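Type III secretion system effector protein ExoU (Pseudomonas fluorescens, PDB 4QMK) probably acts as a patatin-like phospholipase toxin, delivered by type III secretion and directed to the plasma membrane by a domain that binds phosphatidylinositol 4,5-bisphosphate. Local coordinates at residues 42-47 with 63-68; 165-170 with 262-267; 223-228 with 268-273; 324-329 with 434-439; 482-487 with 533-538. One frame throughout, in Å; residues are numbered along the deposited sequence. Where two conformers were deposited one is given.

Overall arrangement
Read from the N terminus, the five contacts show how a long chain is tied together by closures of different span. Contact 1 closes the shortest loop, which holds strands 47-51 and 57-61 of the four-stranded antiparallel sheet. Contacts 2 and 3 cross: their segments alternate along the patatin-like region, and they touch where Pro266 O approaches Arg228 N, joining helices 166-173, 227-236 and 270-278 around strand 254-260. Contact 4 brings the loop before strand 332-337 of the mixed sheet against strand 434-438 of the antiparallel sheet, meeting contact 1 at Pro64 and Lys329. Contact 5, last in series, packs helix 464-491 on helix 533-544.

Contact 1 (42-47 with 63-68); sequences VGERNL and PPPPAH
Arg45 and Glu44, at the tip of a beta hairpin, rest on Pro64 and Pro65 of a proline run in polyproline II-like conformation. The hairpin joins strands 36-42 and 47-51 through a type I turn from Gly43 to Asn46 with a G1 beta bulge, in which Asn46 and Leu47 together face Val42. Its touch on the prolines is one of surfaces rather than of polar bonds. Pro64 CD lies over the centre of one guanidinium face, 3.8 Å from Arg45 CZ, while Pro64 CG approaches NH1 at 3.9 Å. A bend at chi3 (50°) turns the end of the arginine chain, which lays one face of the guanidinium against Pro64 CD. Glu44 crosses Pro65 at about a right angle, bringing OE2 within 3.5 Å of Pro65 CD.

A second shell fixes these positions. Arg45 NE donates to Ser62 O, immediately before the proline run, and NH1 makes a weak hydrogen bond to Leu327 O, so the guanidinium is held by polar bonds as its face meets Pro64. Asn46 ND2 reaches Ser62 OG, while Met452 of helix 450-461 touches Arg45. The contact thus seats the hairpin tip on the linker between the antiparallel sheet and strand 68-72. Within the turn itself, Asn46 N donates to Gly43 O at 2.9 Å.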
# COMPACT_ATOMS: atom_id res chain seq x y z
N VAL A 42 -34.90 12.18 30.21
CA VAL A 42 -34.00 13.16 29.73
C VAL A 42 -33.45 12.74 28.41
O VAL A 42 -32.97 11.62 28.26
CB VAL A 42 -32.86 13.39 30.70
CG1 VAL A 42 -31.77 14.18 30.02
CG2 VAL A 42 -33.37 14.14 31.91
N GLY A 43 -33.50 13.67 27.46
CA GLY A 43 -32.89 13.46 26.14
C GLY A 43 -33.49 12.43 25.18
O GLY A 43 -34.54 11.83 25.42
N GLU A 44 -32.76 12.20 24.10
CA GLU A 44 -33.22 11.34 23.00
C GLU A 44 -33.20 9.85 23.35
O GLU A 44 -33.69 9.01 22.58
CB GLU A 44 -32.38 11.58 21.74
CG GLU A 44 -30.96 11.08 21.83
CD GLU A 44 -30.17 11.26 20.54
OE1 GLU A 44 -30.65 11.94 19.58
OE2 GLU A 44 -29.06 10.70 20.50
N ARG A 45 -32.61 9.51 24.50
CA ARG A 45 -32.64 8.16 25.01
C ARG A 45 -33.61 8.03 26.15
O ARG A 45 -33.74 6.94 26.76
CB ARG A 45 -31.25 7.72 25.33
CG ARG A 45 -30.46 7.68 24.01
CD ARG A 45 -29.23 6.88 24.07
NE ARG A 45 -29.54 5.59 24.63
CZ ARG A 45 -28.63 4.65 24.78
NH1 ARG A 45 -27.42 4.86 24.30
NH2 ARG A 45 -28.95 3.49 25.36
N ASN A 46 -34.33 9.14 26.39
CA ASN A 46 -35.31 9.21 27.42
C ASN A 46 -34.75 8.61 28.71
O ASN A 46 -35.35 7.71 29.28
CB ASN A 46 -36.53 8.45 27.01
CG ASN A 46 -37.14 8.98 25.73
OD1 ASN A 46 -37.90 9.94 25.75
ND2 ASN A 46 -36.86 8.32 24.63
N LEU A 47 -33.60 9.10 29.15
CA LEU A 47 -32.94 8.49 30.24
C LEU A 47 -33.61 8.82 31.55
O LEU A 47 -33.83 9.99 31.83
CB LEU A 47 -31.51 8.99 30.29
CG LEU A 47 -30.74 8.59 31.55
CD1 LEU A 47 -30.41 7.12 31.46
CD2 LEU A 47 -29.46 9.40 31.62
N PRO A 63 -33.62 3.14 22.88
CA PRO A 63 -32.56 3.05 21.91
C PRO A 63 -32.12 4.40 21.34
O PRO A 63 -32.97 5.30 21.24
CB PRO A 63 -33.20 2.25 20.77
CG PRO A 63 -34.28 1.52 21.42
CD PRO A 63 -34.83 2.51 22.39
N PRO A 64 -30.83 4.54 20.99
CA PRO A 64 -30.36 5.71 20.27
C PRO A 64 -30.84 5.62 18.84
O PRO A 64 -31.28 4.54 18.40
CB PRO A 64 -28.84 5.57 20.25
CG PRO A 64 -28.52 4.16 20.61
CD PRO A 64 -29.75 3.57 21.27
N PRO A 65 -30.77 6.74 18.10
CA PRO A 65 -31.13 6.71 16.70
C PRO A 65 -30.01 5.97 15.91
O PRO A 65 -28.91 5.81 16.44
CB PRO A 65 -31.23 8.20 16.35
CG PRO A 65 -30.17 8.80 17.19
CD PRO A 65 -30.16 8.02 18.48
N PRO A 66 -30.30 5.52 14.67
CA PRO A 66 -29.34 4.72 13.91
C PRO A 66 -28.02 5.37 13.57
O PRO A 66 -28.00 6.47 13.05
CB PRO A 66 -30.08 4.40 12.63
CG PRO A 66 -31.50 4.45 13.01
CD PRO A 66 -31.61 5.55 14.03
N ALA A 67 -26.93 4.68 13.92
CA ALA A 67 -25.57 5.08 13.60
C ALA A 67 -24.98 4.24 12.44
O ALA A 67 -24.07 4.66 11.74
CB ALA A 67 -24.69 4.94 14.81
N HIS A 68 -25.53 3.06 12.22
CA HIS A 68 -25.06 2.22 11.15
C HIS A 68 -26.25 1.80 10.25
O HIS A 68 -27.25 1.30 10.71
CB HIS A 68 -24.35 1.03 11.80
CG HIS A 68 -23.67 0.11 10.85
ND1 HIS A 68 -23.05 -1.04 11.27
CD2 HIS A 68 -23.51 0.16 9.52
CE1 HIS A 68 -22.52 -1.66 10.22
NE2 HIS A 68 -22.80 -0.96 9.14

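Contact 2 (165-170 with 262-267); sequences NISQLL and ANLTPD
Gln168 carries CG anti to its carbonyl carbon (chi1 -75°) and runs extended beyond it, which swings its amide from the first turn of helix 166-173 to the backbone of Leu264. Asn165 has CG anti to the backbone N (chi1 -177°), which puts OD1 by Ser167 N at the helix start and lets ND2 reach the adjoining strand. Gln168 NE2 donates to Leu264 O at 3.2 Å, in the carbonyl plane and on a lone pair, with an N-H...O angle of 159°. The other end of the same amide looks inward: OE1 accepts weakly from Asn165 N, while Asn165 OD1 accepts from Ser167 N at 2.7 Å. Together these make a capping box, and Gln168 serves both as a cap of its own helix and as the polar link across the contact.

Leu264 packs alongside, crossing Gln168 at about a right angle. Its CD2 lies 3.6 Å from Gln168 NE2 and 3.9 Å from Asn165 CB. Next to it, Thr265 CG2 meets Ser167 OG at 3.8 Å.

Strand 254-260 binds the helix start as well, for Asn165 OD1 takes a bond from Val259 N, Asn165 ND2 gives one to Leu257 O, and Ser167 OG bonds to Val259 O. The helix is therefore pinned between this outer strand of the mixed sheet, the loop that follows it and helix 140-157, while Leu169 packs on Leu169 of the second subunit.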
# COMPACT_ATOMS: atom_id res chain seq x y z
N ASN A 165 -7.73 -10.33 4.45
CA ASN A 165 -8.99 -10.68 3.74
C ASN A 165 -8.68 -10.85 2.26
O ASN A 165 -7.77 -10.24 1.74
CB ASN A 165 -10.06 -9.59 3.92
CG ASN A 165 -11.44 -9.96 3.25
OD1 ASN A 165 -11.75 -9.54 2.11
ND2 ASN A 165 -12.26 -10.70 3.98
N ILE A 166 -9.40 -11.71 1.60
CA ILE A 166 -9.20 -11.89 0.17
C ILE A 166 -9.38 -10.57 -0.60
O ILE A 166 -8.84 -10.41 -1.67
CB ILE A 166 -10.09 -13.00 -0.37
CG1 ILE A 166 -9.66 -13.39 -1.75
CG2 ILE A 166 -11.54 -12.62 -0.38
CD1 ILE A 166 -10.25 -14.74 -2.07
N SER A 167 -10.09 -9.60 -0.04
CA SER A 167 -10.08 -8.25 -0.62
C SER A 167 -8.68 -7.70 -0.89
O SER A 167 -8.45 -6.98 -1.85
CB SER A 167 -10.77 -7.27 0.30
OG SER A 167 -10.26 -7.27 1.62
N GLN A 168 -7.72 -8.03 -0.04
CA GLN A 168 -6.36 -7.53 -0.23
C GLN A 168 -5.70 -8.06 -1.49
O GLN A 168 -5.02 -7.34 -2.21
CB GLN A 168 -5.56 -7.76 1.04
CG GLN A 168 -5.98 -6.73 2.08
CD GLN A 168 -5.65 -7.10 3.49
OE1 GLN A 168 -5.45 -8.26 3.82
NE2 GLN A 168 -5.64 -6.12 4.35
N LEU A 169 -5.95 -9.31 -1.79
CA LEU A 169 -5.50 -9.87 -3.04
C LEU A 169 -6.16 -9.22 -4.23
O LEU A 169 -5.49 -8.93 -5.19
CB LEU A 169 -5.82 -11.33 -3.11
CG LEU A 169 -4.66 -12.30 -3.10
CD1 LEU A 169 -5.18 -13.66 -3.55
CD2 LEU A 169 -3.58 -11.82 -4.06
N LEU A 170 -7.48 -9.03 -4.18
CA LEU A 170 -8.24 -8.50 -5.30
C LEU A 170 -7.85 -7.09 -5.59
O LEU A 170 -7.74 -6.69 -6.76
CB LEU A 170 -9.74 -8.59 -5.01
CG LEU A 170 -10.22 -10.01 -4.81
CD1 LEU A 170 -11.68 -10.05 -4.46
CD2 LEU A 170 -9.98 -10.82 -6.03
N ALA A 262 -12.09 1.08 5.14
CA ALA A 262 -10.89 1.91 5.37
C ALA A 262 -9.77 1.17 6.08
O ALA A 262 -8.59 1.51 5.91
CB ALA A 262 -11.24 3.16 6.12
N ASN A 263 -10.11 0.15 6.85
CA ASN A 263 -9.11 -0.59 7.57
C ASN A 263 -8.34 -1.64 6.73
O ASN A 263 -7.11 -1.73 6.82
CB ASN A 263 -9.73 -1.17 8.85
CG ASN A 263 -10.04 -0.09 9.89
OD1 ASN A 263 -9.86 1.12 9.64
ND2 ASN A 263 -10.51 -0.51 11.06
N LEU A 264 -9.03 -2.39 5.87
CA LEU A 264 -8.37 -3.41 5.05
C LEU A 264 -7.87 -2.93 3.70
O LEU A 264 -6.88 -3.47 3.16
CB LEU A 264 -9.34 -4.56 4.78
CG LEU A 264 -9.75 -5.50 5.91
CD1 LEU A 264 -11.16 -6.04 5.69
CD2 LEU A 264 -8.74 -6.63 6.01
N THR A 265 -8.59 -1.96 3.11
CA THR A 265 -8.35 -1.52 1.71
C THR A 265 -8.54 -0.00 1.62
O THR A 265 -9.28 0.49 0.77
CB THR A 265 -9.33 -2.21 0.75
OG1 THR A 265 -10.69 -1.74 0.99
CG2 THR A 265 -9.31 -3.67 0.97
N PRO A 266 -7.80 0.75 2.45
CA PRO A 266 -7.93 2.17 2.53
C PRO A 266 -7.82 2.89 1.21
O PRO A 266 -8.62 3.80 0.94
CB PRO A 266 -6.79 2.58 3.45
CG PRO A 266 -5.78 1.49 3.37
CD PRO A 266 -6.62 0.26 3.21
N ASP A 267 -6.84 2.52 0.39
CA ASP A 267 -6.60 3.24 -0.85
C ASP A 267 -7.38 2.69 -2.06
O ASP A 267 -7.07 3.01 -3.19
CB ASP A 267 -5.10 3.24 -1.14
CG ASP A 267 -4.28 3.90 -0.01
OD1 ASP A 267 -4.77 4.86 0.67
OD2 ASP A 267 -3.11 3.46 0.17

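Contact 3 (223-228 with 268-273); sequences GGATFR and MDIGRA
Two helix N-caps, Thr226 before helix 227-236 and Asp269 before helix 270-278, lie side by side in the patatin-like region and form a single antiparallel beta bridge, a non-hydrogen-bonded pair. The bonds come from the residues flanking it. Ile270 N donates to Ala225 O at 3.1 Å, in the carbonyl plane and nearly straight at 163°, whereas Phe227 N makes a weak bond to Met268 O. A CA-H...O contact of 3.1 Å from Thr226 CA reaches that same Met268 oxygen.

Beyond the bridge the side chains interlock. Ile270 CG2 sits over the centre of the Phe227 ring in a CH-pi contact, 4.0 Å from the centroid and 2° off the normal. Because CG2 is anti to the carbonyl carbon, with CG1 between the backbone N and the carbonyl carbon (chi1 66°), this methyl covers the ring. Ala273 CB comes at the ring edge, 3.5 Å from Phe227 CZ. Phe260 of strand 254-260 also packs on the phenylalanine.

Asp269 ties the polar side together. Its OD2 accepts from Arg272 N through the anti lone pair, and weakly from Gly271 N, besides forming a salt bridge with Arg189. Its OD1 receives two waters, each at 2.6 Å; one of them also donates to Gly224 O, the other to Ala225 O. A carboxylate gripped by a helix N terminus, an arginine and two donating waters would probably be stabilised as the anion, so that one side chain both starts a helix and joins it, through water, to the neighbouring loop.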
# COMPACT_ATOMS: atom_id res chain seq x y z
N GLY A 223 -9.63 11.72 -10.13
CA GLY A 223 -9.45 10.55 -9.26
C GLY A 223 -10.74 10.20 -8.55
O GLY A 223 -11.58 11.05 -8.29
N GLY A 224 -10.94 8.93 -8.27
CA GLY A 224 -12.17 8.49 -7.61
C GLY A 224 -11.99 8.49 -6.12
O GLY A 224 -10.87 8.47 -5.63
N ALA A 225 -13.08 8.54 -5.38
CA ALA A 225 -12.99 8.46 -3.92
C ALA A 225 -12.58 7.05 -3.45
O ALA A 225 -12.99 6.04 -4.03
CB ALA A 225 -14.32 8.83 -3.29
N THR A 226 -11.74 7.02 -2.41
CA THR A 226 -11.37 5.78 -1.78
C THR A 226 -12.04 5.70 -0.44
O THR A 226 -12.63 6.67 0.03
CB THR A 226 -9.87 5.67 -1.54
OG1 THR A 226 -9.42 6.80 -0.78
CG2 THR A 226 -9.12 5.58 -2.86
N PHE A 227 -11.94 4.54 0.20
CA PHE A 227 -12.49 4.33 1.51
C PHE A 227 -11.82 5.23 2.53
O PHE A 227 -12.47 5.71 3.43
CB PHE A 227 -12.30 2.86 1.95
CG PHE A 227 -13.10 1.87 1.15
CD1 PHE A 227 -14.37 1.57 1.48
CD2 PHE A 227 -12.57 1.25 0.08
CE1 PHE A 227 -15.13 0.68 0.75
CE2 PHE A 227 -13.33 0.34 -0.68
CZ PHE A 227 -14.59 0.05 -0.33
N ARG A 228 -10.53 5.48 2.37
CA ARG A 228 -9.81 6.35 3.30
C ARG A 228 -10.29 7.77 3.18
O ARG A 228 -10.28 8.49 4.17
CB ARG A 228 -8.27 6.33 3.13
CG ARG A 228 -7.54 6.87 4.38
CD ARG A 228 -6.10 7.36 4.15
NE ARG A 228 -5.16 6.32 3.71
CZ ARG A 228 -4.62 5.38 4.50
NH1 ARG A 228 -4.96 5.28 5.78
NH2 ARG A 228 -3.76 4.50 4.00
N MET A 268 -8.38 1.88 -1.83
CA MET A 268 -9.11 1.34 -2.94
C MET A 268 -10.27 2.21 -3.36
O MET A 268 -10.95 2.75 -2.51
CB MET A 268 -9.68 -0.02 -2.63
CG MET A 268 -10.08 -0.71 -3.91
SD MET A 268 -10.88 -2.20 -3.57
CE MET A 268 -10.87 -2.98 -5.19
N ASP A 269 -10.49 2.26 -4.66
CA ASP A 269 -11.56 3.00 -5.27
C ASP A 269 -12.84 2.33 -4.89
O ASP A 269 -12.95 1.10 -4.97
CB ASP A 269 -11.39 2.95 -6.79
CG ASP A 269 -12.39 3.79 -7.51
OD1 ASP A 269 -12.19 5.02 -7.61
OD2 ASP A 269 -13.39 3.24 -8.00
N ILE A 270 -13.82 3.12 -4.47
CA ILE A 270 -15.09 2.55 -4.00
C ILE A 270 -15.93 1.98 -5.11
O ILE A 270 -16.67 1.01 -4.91
CB ILE A 270 -15.89 3.52 -3.12
CG1 ILE A 270 -16.37 4.74 -3.88
CG2 ILE A 270 -15.00 4.02 -1.98
CD1 ILE A 270 -17.15 5.70 -3.00
N GLY A 271 -15.82 2.56 -6.30
CA GLY A 271 -16.60 2.11 -7.45
C GLY A 271 -16.20 0.71 -7.84
O GLY A 271 -17.04 -0.18 -8.02
N ARG A 272 -14.90 0.53 -7.93
CA ARG A 272 -14.31 -0.76 -8.26
C ARG A 272 -14.73 -1.79 -7.18
O ARG A 272 -15.10 -2.92 -7.53
CB ARG A 272 -12.79 -0.58 -8.41
CG ARG A 272 -11.93 -1.80 -8.74
CD ARG A 272 -12.51 -2.71 -9.80
NE ARG A 272 -12.56 -2.10 -11.12
CZ ARG A 272 -11.60 -2.15 -12.03
NH1 ARG A 272 -10.46 -2.78 -11.82
NH2 ARG A 272 -11.80 -1.54 -13.18
N ALA A 273 -14.71 -1.38 -5.90
CA ALA A 273 -15.08 -2.26 -4.79
C ALA A 273 -16.49 -2.74 -4.94
O ALA A 273 -16.80 -3.91 -4.62
CB ALA A 273 -14.99 -1.51 -3.48
O HOH W 1 -10.02 6.19 -6.90
O HOH W 2 -14.53 5.86 -6.76

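Contact 4 (324-329 with 434-439); sequences ESPLGK and ERHEFP
His436, on strand 434-438, an edge strand of the antiparallel sheet within this chain, meets Pro326 and Leu327 of the loop that leads into strand 332-337, and these three residues lose the most surface. Pro326 CB lies over one face of the imidazole, 4.2 Å from its centroid and 25° off the normal, a CH-pi contact shifted toward the rim near ND1. Leu327 and the histidine slide past each other in opposite directions, with Leu327 CD2 meeting His436 CD2 obliquely. Phe438, two residues along on the same side of the strand, extends this surface: its CZ is 4.3 Å from Pro326 CG and equally far from Leu327 CD1.

The loop is shaped by an ST turn in which Ser325 OG accepts from Leu327 N at 2.9 Å. Along its edge, the strand is held to strand 57-61 by backbone bonds such as those of His436 with Val59, a residue that Leu327 also touches.

With CG anti to the carbonyl carbon (chi1 -62°) and the ring rotated about CB-CG, NE2 comes to Glu434. It donates to OE1 at 3.0 Å from above the carboxylate plane, with a bent N-H...O angle of 130°. Lys329 NZ, poorly ordered, stands 3.5 Å from both Glu434 OE1 and OE2, a long salt bridge whose hydrogen bond to OE1 is weak. The shared carboxylate would probably steady a positive charge on either partner, while the nearby lysine may weigh against a charged histidine.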
# COMPACT_ATOMS: atom_id res chain seq x y z
N GLU A 324 -17.59 -1.60 27.49
CA GLU A 324 -17.83 -2.34 28.73
C GLU A 324 -19.22 -2.08 29.32
O GLU A 324 -19.76 -2.89 30.08
CB GLU A 324 -16.70 -2.03 29.79
CG GLU A 324 -15.82 -0.77 29.57
CD GLU A 324 -16.27 0.51 30.27
OE1 GLU A 324 -16.42 0.59 31.52
OE2 GLU A 324 -16.38 1.50 29.55
N SER A 325 -19.82 -0.96 28.94
CA SER A 325 -21.07 -0.57 29.53
C SER A 325 -22.31 -1.08 28.81
O SER A 325 -22.38 -1.04 27.60
CB SER A 325 -21.19 0.93 29.58
OG SER A 325 -22.47 1.27 30.06
N PRO A 326 -23.34 -1.41 29.58
CA PRO A 326 -24.56 -1.78 28.94
C PRO A 326 -25.36 -0.57 28.40
O PRO A 326 -26.32 -0.76 27.66
CB PRO A 326 -25.32 -2.53 30.04
CG PRO A 326 -24.79 -2.00 31.33
CD PRO A 326 -23.44 -1.46 31.06
N LEU A 327 -25.02 0.65 28.81
CA LEU A 327 -25.72 1.87 28.34
C LEU A 327 -25.06 2.43 27.12
O LEU A 327 -25.59 3.35 26.50
CB LEU A 327 -25.74 2.94 29.41
CG LEU A 327 -26.18 2.51 30.80
CD1 LEU A 327 -25.97 3.64 31.77
CD2 LEU A 327 -27.63 2.12 30.76
N GLY A 328 -23.89 1.94 26.79
CA GLY A 328 -23.20 2.33 25.55
C GLY A 328 -23.52 1.30 24.46
O GLY A 328 -22.79 0.32 24.28
N LYS A 329 -24.63 1.49 23.75
CA LYS A 329 -25.04 0.53 22.73
C LYS A 329 -25.36 1.22 21.44
O LYS A 329 -26.11 2.17 21.43
CB LYS A 329 -26.27 -0.24 23.20
CG LYS A 329 -25.95 -1.39 24.14
CD LYS A 329 -27.22 -2.14 24.57
CE LYS A 329 -26.90 -3.22 25.61
NZ LYS A 329 -28.12 -3.78 26.27
N GLU A 434 -35.58 -0.16 28.11
CA GLU A 434 -34.78 -1.20 28.69
C GLU A 434 -34.33 -0.69 30.06
O GLU A 434 -34.06 0.50 30.21
CB GLU A 434 -33.64 -1.45 27.75
CG GLU A 434 -32.80 -2.68 28.02
CD GLU A 434 -31.68 -2.80 26.99
OE1 GLU A 434 -30.92 -1.79 26.79
OE2 GLU A 434 -31.59 -3.89 26.37
N ARG A 435 -34.30 -1.59 31.04
CA ARG A 435 -33.88 -1.24 32.39
C ARG A 435 -32.56 -1.92 32.78
O ARG A 435 -32.35 -3.10 32.52
CB ARG A 435 -34.96 -1.65 33.37
CG ARG A 435 -34.56 -1.55 34.85
CD ARG A 435 -35.77 -1.51 35.78
NE ARG A 435 -36.76 -2.46 35.31
CZ ARG A 435 -38.03 -2.20 35.04
NH1 ARG A 435 -38.60 -1.04 35.32
NH2 ARG A 435 -38.77 -3.18 34.58
N HIS A 436 -31.67 -1.17 33.40
CA HIS A 436 -30.38 -1.69 33.82
C HIS A 436 -30.21 -1.37 35.25
O HIS A 436 -30.38 -0.24 35.62
CB HIS A 436 -29.27 -1.03 33.02
CG HIS A 436 -29.34 -1.30 31.56
ND1 HIS A 436 -29.12 -2.55 31.03
CD2 HIS A 436 -29.61 -0.49 30.52
CE1 HIS A 436 -29.26 -2.50 29.72
NE2 HIS A 436 -29.55 -1.26 29.38
N GLU A 437 -29.88 -2.34 36.08
CA GLU A 437 -29.78 -2.13 37.51
C GLU A 437 -28.33 -2.06 37.92
O GLU A 437 -27.48 -2.70 37.31
CB GLU A 437 -30.45 -3.27 38.25
CG GLU A 437 -31.76 -3.75 37.63
CD GLU A 437 -32.46 -4.80 38.48
OE1 GLU A 437 -32.61 -5.95 38.01
OE2 GLU A 437 -32.81 -4.48 39.64
N PHE A 438 -28.05 -1.32 38.98
CA PHE A 438 -26.69 -1.13 39.48
C PHE A 438 -26.73 -1.08 41.00
O PHE A 438 -27.69 -0.61 41.58
CB PHE A 438 -26.11 0.20 38.97
CG PHE A 438 -26.04 0.30 37.46
CD1 PHE A 438 -27.09 0.79 36.71
CD2 PHE A 438 -24.89 -0.05 36.80
CE1 PHE A 438 -27.00 0.86 35.32
CE2 PHE A 438 -24.79 0.00 35.43
CZ PHE A 438 -25.84 0.46 34.69
N PRO A 439 -25.69 -1.55 41.65
CA PRO A 439 -25.62 -1.52 43.12
C PRO A 439 -25.67 -0.14 43.67
O PRO A 439 -26.05 0.03 44.81
CB PRO A 439 -24.24 -2.09 43.42
CG PRO A 439 -23.97 -3.01 42.29
CD PRO A 439 -24.61 -2.38 41.07

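Contact 5 (482-487 with 533-538); sequences ALDTAI and RNFQQL
Leu483 begins a helix-helix packing in which helix 464-491 crosses helix 533-544 steeply, at 75° with the axes of the short segments 9.4 Å apart at their closest. Its CD2 touches two partners, 4.0 Å from Phe535 CE1 and equally far from Leu538 CD2, the two leucines crossing at about a right angle. Ala506 and Leu510 of helix 501-513 also pack on Leu483.

Asp484 follows with the polar link. Having CG anti to the backbone N (chi1 -178°) carries the carboxylate out to the second helix, where Asn534 ND2 donates to OD1 at 2.9 Å. ND2 stands above the carboxylate plane, and the planes of the two groups are 29° apart. OD1 also accepts from Gln532 NE2, while Gln532 OE1 accepts from Phe535 N; one carboxylate oxygen is therefore tied to the residues that start the second helix. Asp484 N lies at the edge of the Phe535 ring, 3.9 Å from CE1, which is also close to Asp484 CB.

One turn after Leu483, Ile487 buries more surface than any other residue of the contact. Its two branches divide the work: CG1 leads CD1 toward Leu538, whereas CG2 slides along Asn534. Leu503 of helix 501-513 and Leu497 pack on it too, so three helices meet round this residue. Beside it, Gln537 OE1 bonds to Asn491 near the end of the first helix. Ile487 CG2 comes to 3.5 Å from Asn534 CB, the closest carbon-carbon approach between the segments.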
# COMPACT_ATOMS: atom_id res chain seq x y z
N ALA A 482 -4.41 15.77 31.44
CA ALA A 482 -2.99 16.00 31.81
C ALA A 482 -2.10 14.91 31.19
O ALA A 482 -1.00 15.16 30.77
CB ALA A 482 -2.80 16.04 33.34
N LEU A 483 -2.58 13.70 31.16
CA LEU A 483 -1.78 12.59 30.60
C LEU A 483 -1.62 12.79 29.14
O LEU A 483 -0.52 12.64 28.61
CB LEU A 483 -2.43 11.23 30.86
CG LEU A 483 -1.66 10.05 30.33
CD1 LEU A 483 -0.31 10.02 31.01
CD2 LEU A 483 -2.41 8.76 30.58
N ASP A 484 -2.73 13.09 28.45
CA ASP A 484 -2.65 13.34 27.02
C ASP A 484 -1.65 14.46 26.73
O ASP A 484 -0.83 14.36 25.81
CB ASP A 484 -4.02 13.71 26.45
CG ASP A 484 -3.99 13.93 24.95
OD1 ASP A 484 -3.80 12.94 24.19
OD2 ASP A 484 -4.14 15.07 24.53
N THR A 485 -1.71 15.52 27.53
CA THR A 485 -0.80 16.65 27.36
C THR A 485 0.65 16.25 27.52
O THR A 485 1.50 16.64 26.73
CB THR A 485 -1.12 17.80 28.33
OG1 THR A 485 -2.31 18.48 27.91
CG2 THR A 485 0.03 18.82 28.37
N ALA A 486 0.95 15.48 28.55
CA ALA A 486 2.32 15.06 28.76
C ALA A 486 2.86 14.25 27.58
O ALA A 486 4.03 14.33 27.29
CB ALA A 486 2.45 14.30 30.05
N ILE A 487 2.00 13.45 26.93
CA ILE A 487 2.40 12.66 25.76
C ILE A 487 2.69 13.63 24.62
O ILE A 487 3.70 13.49 23.95
CB ILE A 487 1.29 11.70 25.28
CG1 ILE A 487 0.75 10.77 26.38
CG2 ILE A 487 1.79 10.86 24.13
CD1 ILE A 487 1.67 9.63 26.77
N ARG A 533 -4.65 8.49 19.68
CA ARG A 533 -3.31 8.21 19.21
C ARG A 533 -2.26 8.25 20.32
O ARG A 533 -1.48 7.30 20.50
CB ARG A 533 -2.97 9.18 18.06
CG ARG A 533 -1.68 8.87 17.33
CD ARG A 533 -1.81 7.58 16.53
NE ARG A 533 -0.51 6.94 16.26
CZ ARG A 533 0.14 6.10 17.08
NH1 ARG A 533 -0.34 5.76 18.28
NH2 ARG A 533 1.31 5.60 16.70
N ASN A 534 -2.26 9.32 21.11
CA ASN A 534 -1.29 9.46 22.16
C ASN A 534 -1.38 8.32 23.16
O ASN A 534 -0.34 7.81 23.60
CB ASN A 534 -1.46 10.80 22.89
CG ASN A 534 -1.10 11.96 22.04
OD1 ASN A 534 -0.46 11.83 21.01
ND2 ASN A 534 -1.55 13.13 22.45
N PHE A 535 -2.61 7.95 23.54
CA PHE A 535 -2.80 6.84 24.43
C PHE A 535 -2.25 5.55 23.83
O PHE A 535 -1.57 4.76 24.52
CB PHE A 535 -4.25 6.68 24.92
CG PHE A 535 -4.77 7.82 25.79
CD1 PHE A 535 -3.90 8.77 26.36
CD2 PHE A 535 -6.10 7.87 26.15
CE1 PHE A 535 -4.36 9.75 27.21
CE2 PHE A 535 -6.57 8.88 26.99
CZ PHE A 535 -5.70 9.81 27.53
N GLN A 536 -2.48 5.35 22.54
CA GLN A 536 -1.96 4.16 21.86
C GLN A 536 -0.43 4.10 21.98
O GLN A 536 0.11 3.06 22.32
CB GLN A 536 -2.41 4.14 20.39
CG GLN A 536 -3.83 3.63 20.19
CD GLN A 536 -3.96 2.15 20.54
OE1 GLN A 536 -3.07 1.35 20.24
NE2 GLN A 536 -5.06 1.78 21.18
N GLN A 537 0.27 5.19 21.71
CA GLN A 537 1.75 5.14 21.83
C GLN A 537 2.16 4.75 23.24
O GLN A 537 3.10 3.98 23.44
CB GLN A 537 2.43 6.48 21.61
CG GLN A 537 2.17 7.21 20.33
CD GLN A 537 2.87 8.56 20.33
OE1 GLN A 537 2.24 9.61 20.11
NE2 GLN A 537 4.18 8.56 20.63
N LEU A 538 1.48 5.34 24.23
CA LEU A 538 1.79 5.05 25.61
C LEU A 538 1.52 3.59 25.88
O LEU A 538 2.32 2.93 26.55
CB LEU A 538 1.01 5.94 26.57
CG LEU A 538 1.29 5.56 28.02
CD1 LEU A 538 2.74 5.75 28.43
CD2 LEU A 538 0.37 6.34 28.93